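Local coordinates for protein THB11 (Chlamydomonas reinhardtii, PDB 6TD7) that binds heme as a truncated hemoglobin domain of a longer algal protein, here with cyanide in the distal pocket, and probably takes up oxygen, at residues Q57-S62 against V70-K75; L30-L35 against M51-K56. One frame throughout, in Å; residues are numbered along the deposited sequence.

Interaction 1 (Q57-S62 against V70-K75). With HEM (protoporphyrin IX containing Fe), chain B.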
# COMPACT_ATOMS: atom_id res chain seq x y z
N GLN A 57 2.90 -0.29 8.30
CA GLN A 57 2.24 0.40 7.21
C GLN A 57 1.11 1.31 7.68
O GLN A 57 0.58 2.09 6.88
CB GLN A 57 1.68 -0.64 6.22
CG GLN A 57 1.20 -0.10 4.87
CD GLN A 57 0.08 -0.93 4.24
OE1 GLN A 57 -0.85 -1.37 4.92
NE2 GLN A 57 0.17 -1.14 2.94
N SER A 58 0.77 1.26 8.98
CA SER A 58 -0.46 1.89 9.45
C SER A 58 -0.41 3.41 9.30
O SER A 58 -1.41 4.03 8.94
CB SER A 58 -0.71 1.51 10.91
OG SER A 58 -1.24 0.21 11.02
N MET A 59 0.74 4.03 9.57
CA MET A 59 0.80 5.48 9.45
C MET A 59 0.50 5.92 8.03
O MET A 59 -0.20 6.91 7.80
CB MET A 59 2.17 6.00 9.89
CG MET A 59 2.34 7.49 9.67
SD MET A 59 3.94 8.11 10.21
CE MET A 59 3.90 7.69 11.95
N PHE A 60 1.04 5.19 7.05
CA PHE A 60 0.77 5.50 5.65
C PHE A 60 -0.71 5.33 5.32
O PHE A 60 -1.29 6.17 4.61
CB PHE A 60 1.63 4.60 4.75
CG PHE A 60 1.44 4.86 3.28
CD1 PHE A 60 2.12 5.89 2.66
CD2 PHE A 60 0.58 4.09 2.53
CE1 PHE A 60 1.94 6.15 1.32
CE2 PHE A 60 0.39 4.34 1.20
CZ PHE A 60 1.07 5.38 0.59
N VAL A 61 -1.34 4.25 5.79
CA VAL A 61 -2.75 4.03 5.49
C VAL A 61 -3.60 5.11 6.14
O VAL A 61 -4.59 5.57 5.56
CB VAL A 61 -3.18 2.63 5.94
CG1 VAL A 61 -4.69 2.46 5.80
CG2 VAL A 61 -2.45 1.59 5.13
N SER A 62 -3.25 5.51 7.36
CA SER A 62 -3.97 6.58 8.04
C SER A 62 -3.89 7.88 7.25
O SER A 62 -4.89 8.60 7.12
CB SER A 62 -3.40 6.78 9.44
OG SER A 62 -4.09 7.80 10.15
N VAL A 70 -2.64 17.05 2.17
CA VAL A 70 -1.59 16.92 3.19
C VAL A 70 -0.51 15.99 2.67
O VAL A 70 -0.80 14.85 2.29
CB VAL A 70 -2.16 16.39 4.51
CG1 VAL A 70 -1.05 16.19 5.51
CG2 VAL A 70 -3.21 17.33 5.06
N PRO A 71 0.76 16.42 2.62
CA PRO A 71 1.82 15.51 2.18
C PRO A 71 2.20 14.50 3.26
O PRO A 71 2.15 14.77 4.46
CB PRO A 71 2.99 16.46 1.88
CG PRO A 71 2.74 17.65 2.72
CD PRO A 71 1.25 17.79 2.84
N TYR A 72 2.59 13.32 2.81
CA TYR A 72 3.03 12.27 3.72
C TYR A 72 4.44 12.57 4.22
O TYR A 72 5.33 12.86 3.42
CB TYR A 72 2.98 10.91 3.05
CG TYR A 72 3.38 9.76 3.95
CD1 TYR A 72 2.63 9.42 5.06
CD2 TYR A 72 4.52 9.01 3.68
CE1 TYR A 72 2.99 8.38 5.88
CE2 TYR A 72 4.89 7.96 4.50
CZ TYR A 72 4.12 7.65 5.60
OH TYR A 72 4.49 6.61 6.41
N THR A 73 4.63 12.51 5.54
CA THR A 73 5.93 12.80 6.14
C THR A 73 6.45 11.63 6.97
O THR A 73 7.30 11.83 7.84
CB THR A 73 5.86 14.06 7.01
OG1 THR A 73 4.73 13.99 7.89
CG2 THR A 73 5.75 15.30 6.13
N GLY A 74 5.98 10.42 6.72
CA GLY A 74 6.52 9.25 7.38
C GLY A 74 7.82 8.78 6.75
O GLY A 74 8.37 9.40 5.84
N LYS A 75 8.31 7.65 7.27
CA LYS A 75 9.57 7.07 6.81
C LYS A 75 9.58 6.90 5.30
O LYS A 75 8.59 6.51 4.68
CB LYS A 75 9.77 5.71 7.50
CG LYS A 75 11.00 4.94 7.05
CD LYS A 75 11.00 3.55 7.67
CE LYS A 75 12.21 2.74 7.23
NZ LYS A 75 12.25 1.43 7.92
CHA HEM B . 7.08 -1.48 4.42
CHB HEM B . 7.15 -5.19 1.24
CHC HEM B . 3.74 -3.10 -1.51
CHD HEM B . 3.99 0.84 1.41
C1A HEM B . 7.39 -2.70 3.83
C2A HEM B . 8.26 -3.75 4.33
C3A HEM B . 8.26 -4.75 3.44
C4A HEM B . 7.39 -4.39 2.34
CMA HEM B . 9.03 -6.08 3.55
CAA HEM B . 9.05 -3.77 5.66
CBA HEM B . 9.97 -2.56 5.81
CGA HEM B . 10.50 -2.52 7.22
O1A HEM B . 11.51 -1.80 7.44
O2A HEM B . 9.92 -3.18 8.12
C1B HEM B . 6.20 -4.98 0.27
C2B HEM B . 5.83 -5.92 -0.77
C3B HEM B . 4.90 -5.35 -1.54
C4B HEM B . 4.64 -4.02 -1.02
CMB HEM B . 6.42 -7.33 -0.95
CAB HEM B . 4.23 -6.02 -2.76
CBB HEM B . 3.54 -5.32 -3.66
C1C HEM B . 3.52 -1.87 -0.92
C2C HEM B . 2.53 -0.93 -1.38
C3C HEM B . 2.60 0.16 -0.61
C4C HEM B . 3.61 -0.05 0.41
CMC HEM B . 1.60 -1.14 -2.59
CAC HEM B . 1.69 1.38 -0.81
CBC HEM B . 2.18 2.60 -0.58
C1D HEM B . 4.76 0.52 2.51
C2D HEM B . 4.88 1.29 3.73
C3D HEM B . 5.73 0.65 4.55
C4D HEM B . 6.19 -0.56 3.90
CMD HEM B . 4.13 2.61 4.01
CAD HEM B . 6.13 1.07 5.97
CBD HEM B . 7.26 2.08 6.02
CGD HEM B . 7.35 2.43 7.48
O1D HEM B . 6.79 3.49 7.88
O2D HEM B . 7.95 1.64 8.25
NA HEM B . 6.88 -3.13 2.61
NB HEM B . 5.45 -3.83 0.09
NC HEM B . 4.16 -1.30 0.18
ND HEM B . 5.58 -0.59 2.65
FE HEM B . 5.50 -2.18 1.42
O HOH W 1 3.50 3.69 7.52
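F60 and Y72 meet as a T-shaped pair that fastens the loop V70-K75 to the helical segment Q57-S62. The edge of the F60 ring points into the face of Y72, with centroids 5.2 Å apart and planes at 84°. CD1 of F60 lies over the centre of that face, and the backbone N of G74 sits above the opposite one, so the tyrosine ring is sandwiched between the helix and its own loop. Apolar packing extends the contact: Y72 CE1 rests 3.6 Å from F60 CA, while M59 CG approaches the tyrosine edge. The methionine chain runs straight out through CG (chi1 175°), carrying SD to 4.0 Å from G74 CA, in an oblique Met-aromatic contact with Y72.

Polar links run through water and heme. One water accepts from F60 N at 2.9 Å, at the kink where this N lacks a bond to the preceding turn, and donates to Y72 OH; its link to propionate oxygen O1D is weak. K75, extended throughout, sends NZ to within 3.3 Å of heme O1A, a weak hydrogen bond. F60 meanwhile packs on the heme itself, CB against the methyl CMD and the ring against the vinyl carbon CBC, so that K75 and the water reach the two propionates while the phenylalanine meets apolar substituents. The contact joins helix 50-64 to the loop before helix 77-88, with W63 and Y126 also packing on F60.

Interaction 2 (L30-L35 against M51-K56). With HEM (protoporphyrin IX containing Fe), chain B; CYN (cyanide ion), chain C.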
# COMPACT_ATOMS: atom_id res chain seq x y z
N LEU A 30 -7.69 -7.57 3.68
CA LEU A 30 -7.84 -8.29 2.41
C LEU A 30 -6.64 -8.05 1.50
O LEU A 30 -6.15 -8.98 0.85
CB LEU A 30 -9.14 -7.83 1.75
CG LEU A 30 -9.61 -8.46 0.45
CD1 LEU A 30 -9.59 -9.97 0.53
CD2 LEU A 30 -11.02 -7.93 0.17
N PHE A 31 -6.17 -6.80 1.44
CA PHE A 31 -4.93 -6.50 0.73
C PHE A 31 -3.81 -7.45 1.14
O PHE A 31 -3.16 -8.06 0.28
CB PHE A 31 -4.55 -5.04 0.99
CG PHE A 31 -3.14 -4.67 0.60
CD1 PHE A 31 -2.78 -4.55 -0.74
CD2 PHE A 31 -2.18 -4.42 1.57
CE1 PHE A 31 -1.48 -4.21 -1.09
CE2 PHE A 31 -0.88 -4.07 1.22
CZ PHE A 31 -0.53 -3.97 -0.11
N TYR A 32 -3.57 -7.59 2.44
CA TYR A 32 -2.48 -8.46 2.87
C TYR A 32 -2.78 -9.93 2.58
O TYR A 32 -1.87 -10.69 2.26
CB TYR A 32 -2.18 -8.25 4.35
CG TYR A 32 -1.29 -7.05 4.57
CD1 TYR A 32 0.05 -7.08 4.23
CD2 TYR A 32 -1.81 -5.87 5.08
CE1 TYR A 32 0.86 -5.97 4.41
CE2 TYR A 32 -1.02 -4.77 5.27
CZ TYR A 32 0.31 -4.81 4.94
OH TYR A 32 1.08 -3.69 5.14
N ARG A 33 -4.04 -10.34 2.67
CA ARG A 33 -4.37 -11.72 2.31
C ARG A 33 -4.01 -11.99 0.85
O ARG A 33 -3.41 -13.03 0.54
CB ARG A 33 -5.86 -11.98 2.56
CG ARG A 33 -6.17 -13.41 2.96
CD ARG A 33 -7.27 -13.47 4.01
NE ARG A 33 -8.54 -13.00 3.47
CZ ARG A 33 -9.31 -12.07 4.04
NH1 ARG A 33 -8.98 -11.50 5.19
NH2 ARG A 33 -10.44 -11.73 3.44
N LYS A 34 -4.34 -11.07 -0.05
CA LYS A 34 -3.98 -11.24 -1.45
C LYS A 34 -2.47 -11.25 -1.65
O LYS A 34 -1.94 -12.06 -2.43
CB LYS A 34 -4.62 -10.12 -2.28
CG LYS A 34 -6.13 -10.21 -2.38
CD LYS A 34 -6.75 -8.87 -2.76
CE LYS A 34 -8.25 -8.99 -2.98
NZ LYS A 34 -8.58 -9.71 -4.25
N LEU A 35 -1.75 -10.34 -0.97
CA LEU A 35 -0.31 -10.27 -1.12
C LEU A 35 0.35 -11.60 -0.81
O LEU A 35 1.16 -12.12 -1.58
CB LEU A 35 0.28 -9.20 -0.20
CG LEU A 35 0.27 -7.71 -0.53
CD1 LEU A 35 1.32 -7.02 0.35
CD2 LEU A 35 0.52 -7.41 -2.00
N MET A 51 1.29 -9.35 10.74
CA MET A 51 0.80 -8.38 11.71
C MET A 51 1.79 -7.24 11.89
O MET A 51 1.40 -6.07 12.01
CB MET A 51 0.53 -9.08 13.05
CG MET A 51 -0.58 -10.12 13.02
SD MET A 51 -2.14 -9.42 13.58
CE MET A 51 -3.26 -10.80 13.41
N HIS A 52 3.08 -7.56 11.93
CA HIS A 52 4.08 -6.51 12.09
C HIS A 52 4.11 -5.60 10.88
O HIS A 52 4.21 -4.38 11.01
CB HIS A 52 5.45 -7.15 12.33
CG HIS A 52 6.53 -6.15 12.57
ND1 HIS A 52 6.65 -5.46 13.76
CD2 HIS A 52 7.53 -5.70 11.77
CE1 HIS A 52 7.69 -4.64 13.68
NE2 HIS A 52 8.24 -4.77 12.49
N LEU A 53 3.99 -6.18 9.69
CA LEU A 53 4.01 -5.39 8.46
C LEU A 53 2.83 -4.43 8.42
O LEU A 53 2.99 -3.25 8.11
CB LEU A 53 4.00 -6.34 7.27
CG LEU A 53 4.27 -5.72 5.90
CD1 LEU A 53 5.57 -4.95 5.94
CD2 LEU A 53 4.31 -6.83 4.85
N ARG A 54 1.63 -4.93 8.72
CA ARG A 54 0.47 -4.05 8.77
C ARG A 54 0.67 -2.93 9.78
O ARG A 54 0.33 -1.77 9.52
CB ARG A 54 -0.79 -4.86 9.09
CG ARG A 54 -2.08 -4.04 9.25
CD ARG A 54 -2.29 -3.53 10.67
NE ARG A 54 -1.98 -4.55 11.67
CZ ARG A 54 -1.84 -4.32 12.97
NH1 ARG A 54 -1.99 -3.10 13.45
NH2 ARG A 54 -1.54 -5.32 13.78
N ALA A 55 1.23 -3.26 10.95
CA ALA A 55 1.51 -2.22 11.94
C ALA A 55 2.43 -1.15 11.37
O ALA A 55 2.17 0.05 11.51
CB ALA A 55 2.13 -2.85 13.19
N LYS A 56 3.51 -1.57 10.70
CA LYS A 56 4.47 -0.61 10.16
C LYS A 56 3.85 0.26 9.07
O LYS A 56 4.24 1.42 8.91
CB LYS A 56 5.69 -1.34 9.59
CG LYS A 56 6.61 -1.99 10.62
CD LYS A 56 6.95 -1.06 11.78
CE LYS A 56 7.47 0.31 11.32
NZ LYS A 56 7.49 1.30 12.44
CHA HEM B . 7.08 -1.48 4.42
CHB HEM B . 7.15 -5.19 1.24
CHC HEM B . 3.74 -3.10 -1.51
CHD HEM B . 3.99 0.84 1.41
C1A HEM B . 7.39 -2.70 3.83
C2A HEM B . 8.26 -3.75 4.33
C3A HEM B . 8.26 -4.75 3.44
C4A HEM B . 7.39 -4.39 2.34
CMA HEM B . 9.03 -6.08 3.55
CAA HEM B . 9.05 -3.77 5.66
CBA HEM B . 9.97 -2.56 5.81
CGA HEM B . 10.50 -2.52 7.22
O1A HEM B . 11.51 -1.80 7.44
O2A HEM B . 9.92 -3.18 8.12
C1B HEM B . 6.20 -4.98 0.27
C2B HEM B . 5.83 -5.92 -0.77
C3B HEM B . 4.90 -5.35 -1.54
C4B HEM B . 4.64 -4.02 -1.02
CMB HEM B . 6.42 -7.33 -0.95
CAB HEM B . 4.23 -6.02 -2.76
CBB HEM B . 3.54 -5.32 -3.66
C1C HEM B . 3.52 -1.87 -0.92
C2C HEM B . 2.53 -0.93 -1.38
C3C HEM B . 2.60 0.16 -0.61
C4C HEM B . 3.61 -0.05 0.41
CMC HEM B . 1.60 -1.14 -2.59
CAC HEM B . 1.69 1.38 -0.81
CBC HEM B . 2.18 2.60 -0.58
C1D HEM B . 4.76 0.52 2.51
C2D HEM B . 4.88 1.29 3.73
C3D HEM B . 5.73 0.65 4.55
C4D HEM B . 6.19 -0.56 3.90
CMD HEM B . 4.13 2.61 4.01
CAD HEM B . 6.13 1.07 5.97
CBD HEM B . 7.26 2.08 6.02
CGD HEM B . 7.35 2.43 7.48
O1D HEM B . 6.79 3.49 7.88
O2D HEM B . 7.95 1.64 8.25
NA HEM B . 6.88 -3.13 2.61
NB HEM B . 5.45 -3.83 0.09
NC HEM B . 4.16 -1.30 0.18
ND HEM B . 5.58 -0.59 2.65
FE HEM B . 5.50 -2.18 1.42
C CYN C . 3.77 -3.11 2.48
N CYN C . 3.19 -3.59 3.36
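Y32 and L53 meet beside the iron-bound cyanide, the tyrosine supplying a hydrogen bond and the leucine an apolar wall. OH of Y32 donates to cyanide N at 2.8 Å, with that nitrogen near the plane of the phenol ring at its edge. The cyanide carbon faces the heme iron, so the bond holds the outer end of the ligand. A distal tyrosine hydrogen-bonded to the iron-bound ligand is a well-known feature of truncated hemoglobins. L53 reaches the same end with CG, 3.5 Å from cyanide N, and its two methyls divide the work: CD2 packs against Y32 CE1 at 3.6 Å, whereas CD1 lies 3.4 Å from porphyrin atom C2A. The leucine therefore wedges between the distal tyrosine and the heme.

The next shell fixes the phenol. With its CG anti to the carbonyl carbon (chi1 -82°), Y32 leans across helix 50-64, where CE2 meets R54 CB at 3.8 Å and OH passes 3.7 Å from R54 CA. F31 CD2 lies over one face of the Y32 ring, offset toward its rim. On the heme side, K56 CE comes within 3.4 Å of propionate oxygen O2D.

Here helix 21-36 packs against helix 50-64, which supplies this part of the distal wall. L35 and L53 both touch L45 of helix 42-45, and F102 of helix 92-108 meets F31 edge-to-face.

From the N terminus, helix 21-36 contributes the first partner, and interaction 2 closes when the chain returns through helix 42-45 to the start of helix 50-64. The same helix continues directly into interaction 1, which closes a shorter loop at residues 70-75, before helix 77-88 with the axial ligand H81. The two closures are in series, neither nested nor crossed. Yet they touch: Q57 OE1 lies 3.0 Å from Y32 OH, a probable hydrogen bond between two residues that both line the cyanide pocket, with L53 the third. Helix 50-64 thus illustrates one element serving two contacts, joined on one flank to helix 21-36 and farther along to the propionate-side loop.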